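Local coordinates for phosphoglycerol transferase GacH (Streptococcus pyogenes MGAS5005, PDB 6DGM), which probably transfers sn-glycerol-1-phosphate onto the rhamnose polysaccharide of the streptococcal cell wall, using a manganese ion bound in a sulfatase-like domain, at residues S84-T89 with D270-Y276; Q207-S213 with L241-T245; Y130-I136 with E197-S202. All coordinates share one frame; numbering follows the deposited sequence.

Overall arrangement
The chain is the C-terminal, sulfatase-family part of a longer membrane protein, with an alkaline phosphatase-like core. Interaction 1 supplies part of the manganese and phosphate site, in loops that follow strands 77-81 and 263-269 of the central sheet. Interaction 2 lies beside it, with centres about 13 Å apart, and involves the loop whose H209 reaches the same phosphate. The two touch: P273 CB packs against W212 CZ2 at 3.5 Å. Interaction 3 joins strands 135-139 and 200-204, on the other side of the chain's centre from interaction 1 and about 29 Å from it between centres. Strand 200-204 leads into the loop of interaction 2, and the S202 side chain is about 11 Å from the glycerol phosphate.

Interaction 1. Residues S84-T89 with D270-Y276. With MN (manganese (II) ion), chain C; 1GP (sn-glycerol-1-phosphate), chain D.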
loop_
_atom_site.group_PDB
_atom_site.type_symbol
_atom_site.label_atom_id
_atom_site.label_comp_id
_atom_site.label_asym_id
_atom_site.label_seq_id
_atom_site.Cartn_x
_atom_site.Cartn_y
_atom_site.Cartn_z
ATOM N N SER A 84 -12.330 -1.575 1.628
ATOM C CA SER A 84 -13.493 -1.126 0.872
ATOM C C SER A 84 -13.523 -1.818 -0.477
ATOM O O SER A 84 -12.633 -2.598 -0.818
ATOM C CB SER A 84 -13.523 0.401 0.798
ATOM O OG SER A 84 -12.256 0.903 0.428
ATOM N N TYR A 85 -14.607 -1.566 -1.210
ATOM C CA TYR A 85 -14.876 -2.186 -2.504
ATOM C C TYR A 85 -15.238 -1.095 -3.490
ATOM O O TYR A 85 -16.073 -0.242 -3.188
ATOM C CB TYR A 85 -16.028 -3.187 -2.373
ATOM C CG TYR A 85 -16.483 -3.797 -3.682
ATOM C CD1 TYR A 85 -15.726 -4.762 -4.323
ATOM C CD2 TYR A 85 -17.691 -3.428 -4.247
ATOM C CE1 TYR A 85 -16.150 -5.328 -5.524
ATOM C CE2 TYR A 85 -18.123 -3.992 -5.435
ATOM C CZ TYR A 85 -17.342 -4.937 -6.062
ATOM O OH TYR A 85 -17.778 -5.500 -7.244
ATOM N N GLY A 86 -14.580 -1.106 -4.655
ATOM C CA GLY A 86 -14.864 -0.155 -5.710
ATOM C C GLY A 86 -14.452 1.262 -5.421
ATOM O O GLY A 86 -14.869 2.180 -6.123
ATOM N N GLY A 87 -13.616 1.467 -4.416
ATOM C CA GLY A 87 -13.186 2.797 -4.037
ATOM C C GLY A 87 -12.495 2.707 -2.694
ATOM O O GLY A 87 -12.409 1.639 -2.097
ATOM N N GLY A 88 -11.991 3.848 -2.237
ATOM C CA GLY A 88 -11.273 3.919 -0.980
ATOM C C GLY A 88 -9.773 4.062 -1.102
ATOM O O GLY A 88 -9.073 3.941 -0.094
ATOM N N THR A 89 -9.267 4.333 -2.306
ATOM C CA THR A 89 -7.847 4.434 -2.594
ATOM C C THR A 89 -7.047 5.136 -1.513
ATOM O O THR A 89 -6.074 4.582 -0.975
ATOM C CB THR A 89 -7.753 5.219 -3.915
ATOM O OG1 THR A 89 -8.731 4.698 -4.818
ATOM C CG2 THR A 89 -6.365 5.142 -4.510
ATOM N N ASP A 270 -5.454 -1.535 -4.570
ATOM C CA ASP A 270 -6.085 -0.907 -3.410
ATOM C C ASP A 270 -7.395 -1.579 -3.007
ATOM O O ASP A 270 -7.722 -1.631 -1.817
ATOM C CB ASP A 270 -6.251 0.602 -3.604
ATOM C CG ASP A 270 -7.004 0.991 -4.885
ATOM O OD1 ASP A 270 -7.164 0.161 -5.808
ATOM O OD2 ASP A 270 -7.465 2.153 -4.959
ATOM N N HIS A 271 -8.186 -2.036 -3.981
ATOM C CA HIS A 271 -9.483 -2.665 -3.767
ATOM C C HIS A 271 -9.864 -3.299 -5.102
ATOM O O HIS A 271 -9.264 -2.997 -6.142
ATOM C CB HIS A 271 -10.562 -1.632 -3.368
ATOM C CG HIS A 271 -10.581 -0.439 -4.273
ATOM N ND1 HIS A 271 -11.114 -0.482 -5.546
ATOM C CD2 HIS A 271 -10.072 0.805 -4.118
ATOM C CE1 HIS A 271 -10.940 0.693 -6.129
ATOM N NE2 HIS A 271 -10.311 1.489 -5.284
ATOM N N LEU A 272 -10.851 -4.190 -5.059
ATOM C CA LEU A 272 -11.390 -4.751 -6.289
ATOM C C LEU A 272 -12.094 -3.658 -7.089
ATOM O O LEU A 272 -12.604 -2.689 -6.516
ATOM C CB LEU A 272 -12.403 -5.853 -5.970
ATOM C CG LEU A 272 -11.845 -7.271 -5.881
ATOM C CD1 LEU A 272 -11.003 -7.488 -4.633
ATOM C CD2 LEU A 272 -12.947 -8.297 -5.959
ATOM N N PRO A 273 -12.160 -3.804 -8.413
ATOM C CA PRO A 273 -13.020 -2.917 -9.206
ATOM C C PRO A 273 -14.478 -3.125 -8.836
ATOM O O PRO A 273 -14.911 -4.245 -8.554
ATOM C CB PRO A 273 -12.757 -3.374 -10.637
ATOM C CG PRO A 273 -12.444 -4.839 -10.490
ATOM C CD PRO A 273 -11.614 -4.913 -9.225
ATOM N N GLY A 274 -15.252 -2.034 -8.871
ATOM C CA GLY A 274 -16.646 -2.100 -8.487
ATOM C C GLY A 274 -17.511 -2.506 -9.661
ATOM O O GLY A 274 -18.347 -1.724 -10.142
ATOM N N LEU A 275 -17.277 -3.708 -10.174
ATOM C CA LEU A 275 -18.067 -4.200 -11.287
ATOM C C LEU A 275 -18.750 -5.529 -11.032
ATOM O O LEU A 275 -19.588 -5.924 -11.848
ATOM C CB LEU A 275 -17.213 -4.329 -12.561
ATOM C CG LEU A 275 -15.986 -5.251 -12.492
ATOM C CD1 LEU A 275 -16.325 -6.711 -12.707
ATOM C CD2 LEU A 275 -14.943 -4.778 -13.505
ATOM N N TYR A 276 -18.432 -6.217 -9.920
ATOM C CA TYR A 276 -19.006 -7.528 -9.685
ATOM C C TYR A 276 -20.256 -7.412 -8.819
ATOM O O TYR A 276 -20.261 -6.664 -7.837
ATOM C CB TYR A 276 -18.021 -8.400 -8.912
ATOM C CG TYR A 276 -16.663 -8.626 -9.529
ATOM C CD1 TYR A 276 -16.489 -9.596 -10.511
ATOM C CD2 TYR A 276 -15.546 -7.909 -9.108
ATOM C CE1 TYR A 276 -15.258 -9.839 -11.064
ATOM C CE2 TYR A 276 -14.290 -8.141 -9.664
ATOM C CZ TYR A 276 -14.155 -9.108 -10.653
ATOM O OH TYR A 276 -12.906 -9.359 -11.195
HETATM MN MN MN C . -9.010 3.045 -6.001
HETATM C C3 1GP D . -8.498 9.628 -7.966
HETATM O O3 1GP D . -7.272 8.168 -6.444
HETATM C C2 1GP D . -8.570 8.709 -6.765
HETATM O O2 1GP D . -7.795 10.838 -7.693
HETATM C C1 1GP D . -9.557 7.577 -7.009
HETATM O O1P 1GP D . -9.854 6.900 -5.784
HETATM O O2P 1GP D . -10.713 4.464 -6.419
HETATM O O3P 1GP D . -11.460 5.789 -4.272
HETATM O O4P 1GP D . -12.231 6.510 -6.587
HETATM P P 1GP D . -11.083 5.842 -5.769
HETATM O O HOH W 1 -12.156 -4.662 -2.502
HETATM O O HOH W 2 -14.561 0.605 -9.172
#
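T89, D270 and H271 meet at the manganese ion of an alkaline phosphatase-superfamily site, where the loop running into helix 89-98 faces the loop that follows strand 263-269. Metal bonds dominate this end. The ion takes T89 OG1 at 2.1 Å, D270 OD2 at 2.1 Å, H271 NE2 and both carboxylate oxygens of E47, and O2P of sn-glycerol-1-phosphate is a further ligand at 2.3 Å. With chi1 near 50°, CG of both D270 and H271 lies between the backbone N and carbonyl carbon, which sends both groups to the same ion. The other oxygen, D270 OD1, accepts from S48 N, a second-shell bond that helps fix the carboxylate's rotation.

The phosphate is also held by backbone donors. G88 N bonds O3P at 2.9 Å and T89 N adds a longer bond to the same oxygen; because G88 is the N-cap of helix 89-98, the helix dipole probably favours an anion here.

The imidazole of H271 is covered on both faces. G87 CA makes a CH-pi contact over one face, 3.7 Å from the ring centroid, and D270 OD1 lies over the opposite face toward the rim. ND1 donates nearly straight (170°) to L272 O, in the ring plane. That carbonyl receives G86 N from its other face, so a single oxygen links the H271 ring with the backbone of loop 84-89. Water adds to the seam, linking S84 O with L272 N.

Apolar contact and one last bond finish the outer end. The Y85 ring, its CG anti to the backbone N (chi1 175°), crosses L272 at a slant, with CE1 3.8 Å from L272 CB. Its hydroxyl lies at the edge of the Y276 ring and accepts a hydrogen bond from Y276 N, with N to OH 2.8 Å.

Interaction 2. Residues Q207-S213 with L241-T245; sequences QNHIPWS and LLSFT. With 1GP (sn-glycerol-1-phosphate), chain D.
N208 and L241 mark the closest backbone approach, their CA atoms 6.6 Å apart, where the loop 207-213, kinked by a cis peptide before P211, runs past one turn of helix 229-257. The CG of N208 stands anti to the carbonyl carbon (chi1 -62°), which brings ND2 to T245 OG1 for a 2.9 Å hydrogen bond while OD1 lies against L241 CB at 3.3 Å. That same OD1, close to the plane of the Q207 amide, accepts from Q207 NE2. With OD1 and ND2 both bonded, the N208 amide is restrained from flipping; the extended Q207 chain brings NE2 to it. L242 CD2 also touches ND2, the two side chains crossing obliquely. L241 CD1 packs on W212 CB at 3.9 Å, near the plane of the indole, and W212 NE1 bonds N208 O. H209 is turned from the helix and donates through NE2 to O4P of sn-glycerol-1-phosphate at 2.9 Å, its ND1 being tied to I210 O. The loop packed on the helix thus also supplies H209 to the ligand pocket. D182, at the start of helix 182-192, bonds both Q207 OE1 and T245 OG1, and V176 of strand 175-176 lies against Q207, L241 and F244.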
loop_
_atom_site.group_PDB
_atom_site.type_symbol
_atom_site.label_atom_id
_atom_site.label_comp_id
_atom_site.label_asym_id
_atom_site.label_seq_id
_atom_site.Cartn_x
_atom_site.Cartn_y
_atom_site.Cartn_z
ATOM N N GLN A 207 -4.899 4.169 -14.532
ATOM C CA GLN A 207 -5.357 3.507 -15.752
ATOM C C GLN A 207 -6.617 2.669 -15.530
ATOM O O GLN A 207 -7.562 2.740 -16.329
ATOM C CB GLN A 207 -4.257 2.630 -16.325
ATOM C CG GLN A 207 -4.652 1.947 -17.619
ATOM C CD GLN A 207 -3.629 0.937 -18.033
ATOM O OE1 GLN A 207 -2.539 1.300 -18.455
ATOM N NE2 GLN A 207 -3.950 -0.346 -17.859
ATOM N N ASN A 208 -6.633 1.834 -14.486
ATOM C CA ASN A 208 -7.683 0.834 -14.309
ATOM C C ASN A 208 -8.809 1.312 -13.401
ATOM O O ASN A 208 -9.623 0.502 -12.942
ATOM C CB ASN A 208 -7.061 -0.479 -13.856
ATOM C CG ASN A 208 -6.108 -1.007 -14.902
ATOM O OD1 ASN A 208 -6.306 -0.732 -16.080
ATOM N ND2 ASN A 208 -5.038 -1.682 -14.493
ATOM N N HIS A 209 -8.919 2.623 -13.211
ATOM C CA HIS A 209 -10.055 3.210 -12.533
ATOM C C HIS A 209 -11.300 3.140 -13.404
ATOM O O HIS A 209 -11.238 3.326 -14.618
ATOM C CB HIS A 209 -9.747 4.681 -12.231
ATOM C CG HIS A 209 -10.631 5.284 -11.184
ATOM N ND1 HIS A 209 -11.937 5.645 -11.426
ATOM C CD2 HIS A 209 -10.385 5.605 -9.890
ATOM C CE1 HIS A 209 -12.465 6.153 -10.326
ATOM N NE2 HIS A 209 -11.547 6.134 -9.378
ATOM N N ILE A 210 -12.442 2.905 -12.774
ATOM C CA ILE A 210 -13.739 2.992 -13.422
ATOM C C ILE A 210 -13.877 4.350 -14.111
ATOM O O ILE A 210 -13.419 5.352 -13.578
ATOM C CB ILE A 210 -14.852 2.731 -12.397
ATOM C CG1 ILE A 210 -16.214 2.547 -13.067
ATOM C CG2 ILE A 210 -14.893 3.872 -11.359
ATOM C CD1 ILE A 210 -17.308 2.196 -12.070
ATOM N N PRO A 211 -14.505 4.434 -15.286
ATOM C CA PRO A 211 -15.100 3.415 -16.156
ATOM C C PRO A 211 -14.051 2.783 -17.072
ATOM O O PRO A 211 -13.081 3.453 -17.460
ATOM C CB PRO A 211 -16.128 4.211 -16.960
ATOM C CG PRO A 211 -15.552 5.557 -17.074
ATOM C CD PRO A 211 -14.702 5.796 -15.836
ATOM N N TRP A 212 -14.269 1.510 -17.404
ATOM C CA TRP A 212 -13.303 0.705 -18.146
ATOM C C TRP A 212 -13.729 0.640 -19.605
ATOM O O TRP A 212 -14.871 0.286 -19.908
ATOM C CB TRP A 212 -13.230 -0.711 -17.558
ATOM C CG TRP A 212 -12.999 -0.666 -16.093
ATOM C CD1 TRP A 212 -11.818 -0.451 -15.471
ATOM C CD2 TRP A 212 -13.989 -0.783 -15.055
ATOM N NE1 TRP A 212 -11.994 -0.436 -14.108
ATOM C CE2 TRP A 212 -13.321 -0.627 -13.829
ATOM C CE3 TRP A 212 -15.374 -0.994 -15.053
ATOM C CZ2 TRP A 212 -13.984 -0.689 -12.604
ATOM C CZ3 TRP A 212 -16.037 -1.052 -13.835
ATOM C CH2 TRP A 212 -15.339 -0.902 -12.630
ATOM N N SER A 213 -12.824 0.999 -20.510
ATOM C CA SER A 213 -13.140 1.030 -21.938
ATOM C C SER A 213 -11.960 0.445 -22.692
ATOM O O SER A 213 -10.894 1.062 -22.743
ATOM C CB SER A 213 -13.400 2.460 -22.410
ATOM O OG SER A 213 -13.914 2.506 -23.742
ATOM N N LEU A 241 -7.683 -4.355 -19.879
ATOM C CA LEU A 241 -6.816 -3.330 -19.304
ATOM C C LEU A 241 -5.779 -3.937 -18.366
ATOM O O LEU A 241 -4.613 -3.524 -18.375
ATOM C CB LEU A 241 -7.671 -2.275 -18.598
ATOM C CG LEU A 241 -8.481 -1.393 -19.555
ATOM C CD1 LEU A 241 -9.485 -0.558 -18.769
ATOM C CD2 LEU A 241 -7.593 -0.464 -20.344
ATOM N N LEU A 242 -6.163 -4.947 -17.582
ATOM C CA LEU A 242 -5.185 -5.610 -16.727
ATOM C C LEU A 242 -4.050 -6.214 -17.544
ATOM O O LEU A 242 -2.892 -6.235 -17.096
ATOM C CB LEU A 242 -5.819 -6.713 -15.888
ATOM C CG LEU A 242 -6.596 -6.318 -14.645
ATOM C CD1 LEU A 242 -6.893 -7.591 -13.838
ATOM C CD2 LEU A 242 -5.892 -5.304 -13.765
ATOM N N SER A 243 -4.372 -6.757 -18.728
ATOM C CA SER A 243 -3.342 -7.394 -19.544
ATOM C C SER A 243 -2.239 -6.407 -19.922
ATOM O O SER A 243 -1.065 -6.801 -20.022
ATOM C CB SER A 243 -3.974 -8.049 -20.777
ATOM O OG SER A 243 -4.192 -7.110 -21.819
ATOM N N PHE A 244 -2.590 -5.130 -20.137
ATOM C CA PHE A 244 -1.571 -4.117 -20.412
ATOM C C PHE A 244 -0.769 -3.815 -19.155
ATOM O O PHE A 244 0.465 -3.760 -19.184
ATOM C CB PHE A 244 -2.200 -2.812 -20.933
ATOM C CG PHE A 244 -2.777 -2.912 -22.315
ATOM C CD1 PHE A 244 -1.957 -2.836 -23.423
ATOM C CD2 PHE A 244 -4.148 -3.042 -22.508
ATOM C CE1 PHE A 244 -2.487 -2.923 -24.712
ATOM C CE2 PHE A 244 -4.674 -3.146 -23.787
ATOM C CZ PHE A 244 -3.849 -3.078 -24.891
ATOM N N THR A 245 -1.460 -3.622 -18.031
ATOM C CA THR A 245 -0.753 -3.378 -16.781
ATOM C C THR A 245 0.217 -4.503 -16.489
ATOM O O THR A 245 1.344 -4.262 -16.047
ATOM C CB THR A 245 -1.746 -3.244 -15.636
ATOM O OG1 THR A 245 -2.531 -2.063 -15.853
ATOM C CG2 THR A 245 -1.037 -3.155 -14.278
HETATM C C3 1GP D . -8.498 9.628 -7.966
HETATM O O3 1GP D . -7.272 8.168 -6.444
HETATM C C2 1GP D . -8.570 8.709 -6.765
HETATM O O2 1GP D . -7.795 10.838 -7.693
HETATM C C1 1GP D . -9.557 7.577 -7.009
HETATM O O1P 1GP D . -9.854 6.900 -5.784
HETATM O O2P 1GP D . -10.713 4.464 -6.419
HETATM O O3P 1GP D . -11.460 5.789 -4.272
HETATM O O4P 1GP D . -12.231 6.510 -6.587
HETATM P P 1GP D . -11.083 5.842 -5.769
#

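Interaction 3. Residues Y130-I136 with E197-S202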
loop_
_atom_site.group_PDB
_atom_site.type_symbol
_atom_site.label_atom_id
_atom_site.label_comp_id
_atom_site.label_asym_id
_atom_site.label_seq_id
_atom_site.Cartn_x
_atom_site.Cartn_y
_atom_site.Cartn_z
ATOM N N TYR A 130 13.967 9.566 4.454
ATOM C CA TYR A 130 14.550 10.078 3.227
ATOM C C TYR A 130 14.626 11.595 3.303
ATOM O O TYR A 130 13.807 12.240 3.962
ATOM C CB TYR A 130 13.670 9.639 2.034
ATOM C CG TYR A 130 13.674 8.135 1.925
ATOM C CD1 TYR A 130 12.812 7.365 2.674
ATOM C CD2 TYR A 130 14.578 7.488 1.099
ATOM C CE1 TYR A 130 12.840 5.987 2.617
ATOM C CE2 TYR A 130 14.614 6.097 1.028
ATOM C CZ TYR A 130 13.738 5.356 1.790
ATOM O OH TYR A 130 13.761 3.973 1.738
ATOM N N GLN A 131 15.632 12.160 2.647
ATOM C CA GLN A 131 15.706 13.608 2.520
ATOM C C GLN A 131 14.456 14.128 1.821
ATOM O O GLN A 131 13.908 13.482 0.924
ATOM C CB GLN A 131 16.940 13.987 1.713
ATOM C CG GLN A 131 18.242 13.569 2.399
ATOM C CD GLN A 131 19.457 13.857 1.567
ATOM O OE1 GLN A 131 19.767 15.018 1.272
ATOM N NE2 GLN A 131 20.171 12.799 1.176
ATOM N N GLY A 132 14.002 15.309 2.238
ATOM C CA GLY A 132 12.853 15.915 1.604
ATOM C C GLY A 132 12.998 16.039 0.098
ATOM O O GLY A 132 12.049 15.774 -0.651
ATOM N N LYS A 133 14.194 16.439 -0.368
ATOM C CA LYS A 133 14.460 16.544 -1.800
ATOM C C LYS A 133 14.287 15.222 -2.547
ATOM O O LYS A 133 14.171 15.228 -3.787
ATOM C CB LYS A 133 15.885 17.081 -2.047
ATOM C CG LYS A 133 16.996 16.102 -1.758
ATOM C CD LYS A 133 18.359 16.683 -2.127
ATOM C CE LYS A 133 19.446 15.690 -1.824
ATOM N NZ LYS A 133 20.787 16.283 -2.081
ATOM N N ASN A 134 14.273 14.092 -1.839
ATOM C CA ASN A 134 14.205 12.771 -2.456
ATOM C C ASN A 134 12.877 12.072 -2.212
ATOM O O ASN A 134 12.777 10.852 -2.389
ATOM C CB ASN A 134 15.369 11.911 -1.959
ATOM C CG ASN A 134 16.697 12.389 -2.495
ATOM O OD1 ASN A 134 16.788 12.881 -3.624
ATOM N ND2 ASN A 134 17.734 12.264 -1.681
ATOM N N ARG A 135 11.860 12.822 -1.784
ATOM C CA ARG A 135 10.520 12.289 -1.581
ATOM C C ARG A 135 9.651 12.750 -2.743
ATOM O O ARG A 135 9.477 13.950 -2.946
ATOM C CB ARG A 135 9.903 12.817 -0.287
ATOM C CG ARG A 135 10.650 12.449 0.976
ATOM C CD ARG A 135 10.063 13.200 2.183
ATOM N NE ARG A 135 10.992 13.100 3.306
ATOM C CZ ARG A 135 11.014 13.925 4.339
ATOM N NH1 ARG A 135 10.133 14.919 4.400
ATOM N NH2 ARG A 135 11.924 13.764 5.300
ATOM N N ILE A 136 9.091 11.802 -3.489
ATOM C CA ILE A 136 8.371 12.104 -4.721
ATOM C C ILE A 136 7.028 11.398 -4.708
ATOM O O ILE A 136 6.976 10.184 -4.500
ATOM C CB ILE A 136 9.185 11.662 -5.961
ATOM C CG1 ILE A 136 10.535 12.385 -5.997
ATOM C CG2 ILE A 136 8.350 11.860 -7.245
ATOM C CD1 ILE A 136 11.508 11.853 -7.064
ATOM N N GLU A 197 21.168 8.883 -5.233
ATOM C CA GLU A 197 20.366 9.238 -4.078
ATOM C C GLU A 197 19.525 8.039 -3.652
ATOM O O GLU A 197 19.238 7.141 -4.443
ATOM C CB GLU A 197 19.402 10.386 -4.399
ATOM C CG GLU A 197 20.058 11.653 -4.901
ATOM C CD GLU A 197 20.811 12.416 -3.835
ATOM O OE1 GLU A 197 20.469 12.320 -2.630
ATOM O OE2 GLU A 197 21.772 13.136 -4.201
ATOM N N SER A 198 19.134 8.041 -2.384
ATOM C CA SER A 198 18.087 7.155 -1.883
ATOM C C SER A 198 16.775 7.920 -1.914
ATOM O O SER A 198 16.644 8.978 -1.275
ATOM C CB SER A 198 18.401 6.694 -0.459
ATOM O OG SER A 198 19.514 5.819 -0.465
ATOM N N GLN A 199 15.802 7.390 -2.662
ATOM C CA GLN A 199 14.552 8.075 -2.916
ATOM C C GLN A 199 13.367 7.257 -2.418
ATOM O O GLN A 199 13.405 6.024 -2.371
ATOM C CB GLN A 199 14.381 8.334 -4.421
ATOM C CG GLN A 199 15.456 9.221 -5.014
ATOM C CD GLN A 199 15.419 9.179 -6.529
ATOM O OE1 GLN A 199 15.649 8.130 -7.128
ATOM N NE2 GLN A 199 15.097 10.303 -7.145
ATOM N N PHE A 200 12.310 7.968 -2.042
ATOM C CA PHE A 200 11.031 7.351 -1.709
ATOM C C PHE A 200 9.974 7.884 -2.659
ATOM O O PHE A 200 9.752 9.100 -2.741
ATOM C CB PHE A 200 10.602 7.612 -0.265
ATOM C CG PHE A 200 9.249 7.032 0.032
ATOM C CD1 PHE A 200 9.123 5.677 0.266
ATOM C CD2 PHE A 200 8.116 7.816 -0.004
ATOM C CE1 PHE A 200 7.893 5.120 0.496
ATOM C CE2 PHE A 200 6.873 7.255 0.213
ATOM C CZ PHE A 200 6.775 5.903 0.467
ATOM N N PHE A 201 9.315 6.972 -3.366
ATOM C CA PHE A 201 8.239 7.311 -4.284
ATOM C C PHE A 201 6.927 6.787 -3.731
ATOM O O PHE A 201 6.843 5.624 -3.334
ATOM C CB PHE A 201 8.450 6.618 -5.633
ATOM C CG PHE A 201 9.578 7.182 -6.467
ATOM C CD1 PHE A 201 10.896 6.812 -6.230
ATOM C CD2 PHE A 201 9.307 8.033 -7.518
ATOM C CE1 PHE A 201 11.923 7.311 -7.018
ATOM C CE2 PHE A 201 10.311 8.521 -8.314
ATOM C CZ PHE A 201 11.637 8.160 -8.064
ATOM N N SER A 202 5.903 7.639 -3.731
ATOM C CA SER A 202 4.535 7.220 -3.451
ATOM C C SER A 202 3.730 7.436 -4.718
ATOM O O SER A 202 3.495 8.580 -5.117
ATOM C CB SER A 202 3.917 8.013 -2.307
ATOM O OG SER A 202 2.590 7.527 -2.057
HETATM O O HOH W 3 17.263 10.560 0.853
HETATM O O HOH W 4 22.192 13.548 -1.127
HETATM O O HOH W 5 15.253 13.016 -5.962
#
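Y130 lies across F200 just before two parallel strands of the central sheet, 135-139 and 200-204, come into register. F200 CB sits over one face of the tyrosine ring, 3.9 Å from its centroid in a CH-pi contact, while S198 O lies at the ring edge; the hydroxyl reaches Q39 O. From Q131, the backbone N reaches S198 O through a water. A short 3-10 turn follows, and the long side chain of K133 then passes across E197, CE 3.6 Å from OE1, with only a long salt bridge from NZ to OE2. A second water joins OE1 to K133 NZ and Q131 NE2. N134 supplies the direct bond: ND2 donates to E197 OE1 at 2.9 Å, meeting the anti side of the carboxylate and somewhat out of its plane. A bend at chi2 (-72°) turns the glutamate so that it crosses the asparagine at about a right angle. The main chain of N134 opens the strand pairing, its O accepting from F200 N. R135 pairs with F200 but sends its guanidinium back to Y130 O, which NH2 meets at 2.8 Å. I136 uses both backbone groups, N to F200 O and O to S202 N, each at 2.9 Å. Its side chain runs alongside the F201 ring, CD1 3.8 Å from CE2, against L192 of helix 182-192. The chemistry changes along the contact: a water-bridged polar cluster at the N-terminal ends of the two strands, where K133 would favour a charged E197, gives way to backbone bonds and apolar side chains within the sheet.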